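Long-range contact in GTP-binding protein (Thermus thermophilus, PDB 2DBY), which binds guanine nucleotide, probably hydrolyses ATP, and is thought to bind the 70S ribosome and its 50S subunit: residues A[1-14]-A[97-109]. Sequence-based numbering, arbitrary orientation.
Sequences MLAVGIVGLPNVGK and IREVAAIAHVLRC. With GDP (guanosine-5'-diphosphate), chain B; FMT (formic acid), chain C.
Arg108 lays its guanidinium face over the backbone carbonyl of Asn11, with CZ 3.0 Å from Asn11 O, an approach over the flat face with the N-H bonds badly angled for a hydrogen bond. A bend at chi3 (-62°) in the otherwise extended chain turns NH2 to GDP, where it makes a weak hydrogen bond to the ribose O4'. A leucine in place of Arg108 would probably leave both O4' and the Asn11 carbonyl without this partner and the ribose less firmly held. Residues 8-14 make up most of the P-loop (Walker A), which ends at Ser15 and grips through backbone amides: GDP O2B, a beta-phosphate oxygen, accepts hydrogen bonds from Val12 N and Lys14 N, both at 2.9 Å. Asp75 salt-bridges Lys14 NZ. Val12 CG2 in turn packs on Val106 CG1 at 3.7 Å, seating the loop on the strand. One step back, Val7 CG2 sits over one face of the His105 ring, 4.0 Å from its centroid (CH-pi), while Leu107 CD2 covers the opposite face. A water joins His105 NE2 to Leu9 N and Val106 O. Beneath these, strands 3-7 and 102-108 pair in parallel; the hydrogen bond from Gly5 N to Ala102 O is nearly straight (N-H...O 175°). Val100 crowds Gly5, leaving no room for a side chain there. Helix 124-156 packs against His105 and Val12, and strands 66-75 and 204-209 continue the sheet beyond 3-7 and 102-108.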
loop_
_atom_site.group_PDB
_atom_site.type_symbol
_atom_site.label_atom_id
_atom_site.label_comp_id
_atom_site.label_asym_id
_atom_site.label_seq_id
_atom_site.Cartn_x
_atom_site.Cartn_y
_atom_site.Cartn_z
HETATM N N MSE A 1 -9.973 1.398 5.143
HETATM C CA MSE A 1 -9.544 0.202 4.358
HETATM C C MSE A 1 -8.032 0.226 4.145
HETATM O O MSE A 1 -7.464 1.258 3.740
HETATM C CB MSE A 1 -10.223 0.189 2.978
HETATM C CG MSE A 1 -11.366 -0.810 2.793
HETATM SE SE MSE A 1 -11.843 -0.930 0.898
HETATM C CE MSE A 1 -12.402 0.919 0.667
ATOM N N LEU A 2 -7.383 -0.908 4.414
ATOM C CA LEU A 2 -5.940 -1.033 4.208
ATOM C C LEU A 2 -5.828 -1.277 2.699
ATOM O O LEU A 2 -5.572 -2.401 2.247
ATOM C CB LEU A 2 -5.400 -2.251 4.960
ATOM C CG LEU A 2 -3.877 -2.268 4.986
ATOM C CD1 LEU A 2 -3.365 -0.994 5.662
ATOM C CD2 LEU A 2 -3.402 -3.503 5.704
ATOM N N ALA A 3 -6.025 -0.221 1.918
ATOM C CA ALA A 3 -6.022 -0.363 0.482
ATOM C C ALA A 3 -5.535 0.908 -0.202
ATOM O O ALA A 3 -5.487 1.982 0.408
ATOM C CB ALA A 3 -7.446 -0.685 -0.011
ATOM N N VAL A 4 -5.213 0.767 -1.481
ATOM C CA VAL A 4 -4.734 1.885 -2.296
ATOM C C VAL A 4 -5.889 2.270 -3.227
ATOM O O VAL A 4 -6.421 1.421 -3.954
ATOM C CB VAL A 4 -3.536 1.480 -3.162
ATOM C CG1 VAL A 4 -3.094 2.663 -4.055
ATOM C CG2 VAL A 4 -2.386 0.997 -2.263
ATOM N N GLY A 5 -6.274 3.538 -3.196
ATOM C CA GLY A 5 -7.358 4.000 -4.054
ATOM C C GLY A 5 -6.771 4.534 -5.357
ATOM O O GLY A 5 -5.927 5.432 -5.321
ATOM N N ILE A 6 -7.191 3.973 -6.493
ATOM C CA ILE A 6 -6.702 4.404 -7.798
ATOM C C ILE A 6 -7.622 5.468 -8.365
ATOM O O ILE A 6 -8.834 5.237 -8.526
ATOM C CB ILE A 6 -6.620 3.218 -8.802
ATOM C CG1 ILE A 6 -5.709 2.129 -8.208
ATOM C CG2 ILE A 6 -6.068 3.725 -10.172
ATOM C CD1 ILE A 6 -5.376 1.007 -9.161
ATOM N N VAL A 7 -7.056 6.640 -8.670
ATOM C CA VAL A 7 -7.862 7.726 -9.205
ATOM C C VAL A 7 -7.358 8.157 -10.559
ATOM O O VAL A 7 -6.213 7.885 -10.922
ATOM C CB VAL A 7 -7.878 8.960 -8.258
ATOM C CG1 VAL A 7 -8.270 8.532 -6.862
ATOM C CG2 VAL A 7 -6.554 9.628 -8.240
ATOM N N GLY A 8 -8.226 8.802 -11.331
ATOM C CA GLY A 8 -7.784 9.263 -12.634
ATOM C C GLY A 8 -8.829 10.150 -13.277
ATOM O O GLY A 8 -10.025 9.909 -13.105
ATOM N N LEU A 9 -8.397 11.182 -13.987
ATOM C CA LEU A 9 -9.369 12.023 -14.667
ATOM C C LEU A 9 -9.683 11.242 -15.952
ATOM O O LEU A 9 -9.126 10.170 -16.183
ATOM C CB LEU A 9 -8.768 13.403 -14.950
ATOM C CG LEU A 9 -8.384 14.203 -13.691
ATOM C CD1 LEU A 9 -8.081 15.650 -14.063
ATOM C CD2 LEU A 9 -9.500 14.133 -12.664
ATOM N N PRO A 10 -10.595 11.744 -16.793
ATOM C CA PRO A 10 -10.922 11.019 -18.026
ATOM C C PRO A 10 -9.828 10.684 -19.026
ATOM O O PRO A 10 -8.898 11.464 -19.285
ATOM C CB PRO A 10 -12.004 11.899 -18.661
ATOM C CG PRO A 10 -12.735 12.407 -17.448
ATOM C CD PRO A 10 -11.596 12.793 -16.513
ATOM N N ASN A 11 -9.966 9.498 -19.602
ATOM C CA ASN A 11 -9.060 9.014 -20.632
ATOM C C ASN A 11 -7.559 9.029 -20.335
ATOM O O ASN A 11 -6.780 9.614 -21.088
ATOM C CB ASN A 11 -9.356 9.787 -21.929
ATOM C CG ASN A 11 -10.842 9.759 -22.281
ATOM O OD1 ASN A 11 -11.531 10.786 -22.231
ATOM N ND2 ASN A 11 -11.349 8.575 -22.613
ATOM N N VAL A 12 -7.157 8.394 -19.238
ATOM C CA VAL A 12 -5.739 8.318 -18.895
ATOM C C VAL A 12 -5.281 6.854 -18.857
ATOM O O VAL A 12 -4.111 6.565 -18.579
ATOM C CB VAL A 12 -5.449 8.991 -17.540
ATOM C CG1 VAL A 12 -5.940 10.453 -17.591
ATOM C CG2 VAL A 12 -6.168 8.266 -16.396
ATOM N N GLY A 13 -6.211 5.942 -19.152
ATOM C CA GLY A 13 -5.894 4.521 -19.146
ATOM C C GLY A 13 -6.307 3.811 -17.883
ATOM O O GLY A 13 -5.945 2.648 -17.666
ATOM N N LYS A 14 -7.068 4.481 -17.023
ATOM C CA LYS A 14 -7.470 3.831 -15.775
ATOM C C LYS A 14 -8.363 2.584 -15.956
ATOM O O LYS A 14 -8.146 1.574 -15.290
ATOM C CB LYS A 14 -8.175 4.830 -14.832
ATOM C CG LYS A 14 -8.335 4.312 -13.416
ATOM C CD LYS A 14 -8.905 5.361 -12.467
ATOM C CE LYS A 14 -10.341 5.659 -12.802
ATOM N NZ LYS A 14 -11.115 5.906 -11.562
ATOM N N ILE A 97 -12.426 8.559 -1.277
ATOM C CA ILE A 97 -11.009 8.792 -0.930
ATOM C C ILE A 97 -10.784 8.638 0.578
ATOM O O ILE A 97 -9.739 8.136 1.033
ATOM C CB ILE A 97 -10.549 10.227 -1.354
ATOM C CG1 ILE A 97 -10.351 10.281 -2.858
ATOM C CG2 ILE A 97 -9.221 10.595 -0.655
ATOM C CD1 ILE A 97 -9.125 9.535 -3.299
ATOM N N ARG A 98 -11.760 9.082 1.368
ATOM C CA ARG A 98 -11.629 8.976 2.809
ATOM C C ARG A 98 -11.465 7.538 3.265
ATOM O O ARG A 98 -10.833 7.290 4.282
ATOM C CB ARG A 98 -12.853 9.588 3.511
ATOM C CG ARG A 98 -12.944 11.092 3.328
ATOM C CD ARG A 98 -14.127 11.731 4.067
ATOM N NE ARG A 98 -14.143 13.179 3.848
ATOM C CZ ARG A 98 -13.179 14.005 4.264
ATOM N NH1 ARG A 98 -12.134 13.521 4.927
ATOM N NH2 ARG A 98 -13.246 15.313 4.015
ATOM N N GLU A 99 -12.032 6.597 2.513
ATOM C CA GLU A 99 -11.971 5.177 2.897
ATOM C C GLU A 99 -10.701 4.396 2.513
ATOM O O GLU A 99 -10.603 3.200 2.820
ATOM C CB GLU A 99 -13.172 4.419 2.324
ATOM C CG GLU A 99 -14.525 4.972 2.689
ATOM C CD GLU A 99 -15.645 4.253 1.939
ATOM O OE1 GLU A 99 -15.593 4.167 0.685
ATOM O OE2 GLU A 99 -16.583 3.769 2.605
ATOM N N VAL A 100 -9.742 5.017 1.829
ATOM C CA VAL A 100 -8.523 4.274 1.497
ATOM C C VAL A 100 -7.342 4.871 2.257
ATOM O O VAL A 100 -7.409 6.012 2.698
ATOM C CB VAL A 100 -8.220 4.292 -0.012
ATOM C CG1 VAL A 100 -9.325 3.501 -0.746
ATOM C CG2 VAL A 100 -8.154 5.734 -0.526
ATOM N N ALA A 101 -6.272 4.092 2.391
ATOM C CA ALA A 101 -5.079 4.515 3.140
ATOM C C ALA A 101 -4.009 5.216 2.319
ATOM O O ALA A 101 -3.145 5.902 2.866
ATOM C CB ALA A 101 -4.472 3.304 3.827
ATOM N N ALA A 102 -4.053 5.014 1.013
ATOM C CA ALA A 102 -3.106 5.635 0.086
ATOM C C ALA A 102 -3.828 5.857 -1.232
ATOM O O ALA A 102 -4.873 5.238 -1.492
ATOM C CB ALA A 102 -1.833 4.740 -0.102
ATOM N N ILE A 103 -3.264 6.726 -2.070
ATOM C CA ILE A 103 -3.855 7.092 -3.345
ATOM C C ILE A 103 -2.846 6.850 -4.474
ATOM O O ILE A 103 -1.663 7.172 -4.337
ATOM C CB ILE A 103 -4.225 8.611 -3.336
ATOM C CG1 ILE A 103 -5.281 8.871 -2.258
ATOM C CG2 ILE A 103 -4.682 9.044 -4.734
ATOM C CD1 ILE A 103 -5.608 10.355 -2.047
ATOM N N ALA A 104 -3.305 6.278 -5.579
ATOM C CA ALA A 104 -2.429 6.075 -6.727
ATOM C C ALA A 104 -3.170 6.817 -7.846
ATOM O O ALA A 104 -4.302 6.474 -8.208
ATOM C CB ALA A 104 -2.286 4.574 -7.045
ATOM N N HIS A 105 -2.528 7.837 -8.396
ATOM C CA HIS A 105 -3.155 8.669 -9.418
ATOM C C HIS A 105 -2.551 8.338 -10.768
ATOM O O HIS A 105 -1.353 8.530 -10.983
ATOM C CB HIS A 105 -2.926 10.168 -9.055
ATOM C CG HIS A 105 -3.679 11.142 -9.922
ATOM N ND1 HIS A 105 -3.899 12.452 -9.541
ATOM C CD2 HIS A 105 -4.282 10.997 -11.130
ATOM C CE1 HIS A 105 -4.601 13.072 -10.475
ATOM N NE2 HIS A 105 -4.846 12.212 -11.454
ATOM N N VAL A 106 -3.391 7.852 -11.682
ATOM C CA VAL A 106 -2.936 7.480 -13.023
ATOM C C VAL A 106 -2.856 8.759 -13.858
ATOM O O VAL A 106 -3.826 9.500 -13.975
ATOM C CB VAL A 106 -3.923 6.500 -13.685
ATOM C CG1 VAL A 106 -3.435 6.118 -15.098
ATOM C CG2 VAL A 106 -4.074 5.247 -12.787
ATOM N N LEU A 107 -1.687 8.993 -14.438
ATOM C CA LEU A 107 -1.441 10.190 -15.240
ATOM C C LEU A 107 -0.999 9.732 -16.626
ATOM O O LEU A 107 -0.091 8.896 -16.755
ATOM C CB LEU A 107 -0.330 11.002 -14.561
ATOM C CG LEU A 107 -0.637 11.502 -13.151
ATOM C CD1 LEU A 107 0.648 12.106 -12.544
ATOM C CD2 LEU A 107 -1.739 12.578 -13.236
ATOM N N ARG A 108 -1.642 10.265 -17.664
ATOM C CA ARG A 108 -1.294 9.864 -19.017
ATOM C C ARG A 108 0.007 10.518 -19.503
ATOM O O ARG A 108 0.127 11.758 -19.532
ATOM C CB ARG A 108 -2.457 10.189 -19.971
ATOM C CG ARG A 108 -2.049 10.165 -21.441
ATOM C CD ARG A 108 -3.255 10.139 -22.360
ATOM N NE ARG A 108 -4.022 8.930 -22.113
ATOM C CZ ARG A 108 -4.852 8.369 -22.984
ATOM N NH1 ARG A 108 -5.030 8.910 -24.184
ATOM N NH2 ARG A 108 -5.506 7.265 -22.650
ATOM N N CYS A 109 0.985 9.690 -19.858
ATOM C CA CYS A 109 2.267 10.184 -20.349
ATOM C C CYS A 109 2.621 9.720 -21.764
ATOM O O CYS A 109 3.799 9.571 -22.092
ATOM C CB CYS A 109 3.413 9.806 -19.404
ATOM S SG CYS A 109 3.264 10.562 -17.753
HETATM P PB GDP B . -9.963 6.000 -18.624
HETATM O O1B GDP B . -10.888 7.049 -19.225
HETATM O O2B GDP B . -8.888 6.667 -17.608
HETATM O O3B GDP B . -10.573 4.657 -18.227
HETATM O O3A GDP B . -9.018 5.604 -19.902
HETATM P PA GDP B . -9.023 4.276 -20.820
HETATM O O1A GDP B . -8.753 3.093 -19.995
HETATM O O2A GDP B . -10.448 4.118 -21.552
HETATM O "O5'" GDP B . -7.852 4.421 -21.922
HETATM C "C5'" GDP B . -8.134 5.537 -22.775
HETATM C "C4'" GDP B . -7.488 5.281 -24.160
HETATM O "O4'" GDP B . -6.016 5.126 -24.074
HETATM C "C3'" GDP B . -7.945 4.002 -24.848
HETATM O "O3'" GDP B . -8.369 3.854 -26.202
HETATM C "C2'" GDP B . -6.925 2.957 -24.325
HETATM O "O2'" GDP B . -6.843 1.921 -25.332
HETATM C "C1'" GDP B . -5.634 3.745 -24.494
HETATM N N9 GDP B . -4.537 3.282 -23.595
HETATM C C8 GDP B . -4.616 3.069 -22.232
HETATM N N7 GDP B . -3.463 2.677 -21.762
HETATM C C5 GDP B . -2.568 2.608 -22.784
HETATM C C6 GDP B . -1.180 2.256 -22.884
HETATM O O6 GDP B . -0.566 1.923 -21.897
HETATM N N1 GDP B . -0.562 2.303 -24.119
HETATM C C2 GDP B . -1.272 2.686 -25.241
HETATM N N2 GDP B . -0.636 2.726 -26.456
HETATM N N3 GDP B . -2.568 3.018 -25.165
HETATM C C4 GDP B . -3.245 2.994 -23.975
HETATM C C FMT C . -3.234 13.139 -6.519
HETATM O O1 FMT C . -2.869 14.032 -7.279
HETATM O O2 FMT C . -3.198 13.327 -5.168
HETATM O O HOH W 1 -5.554 11.705 -14.174
#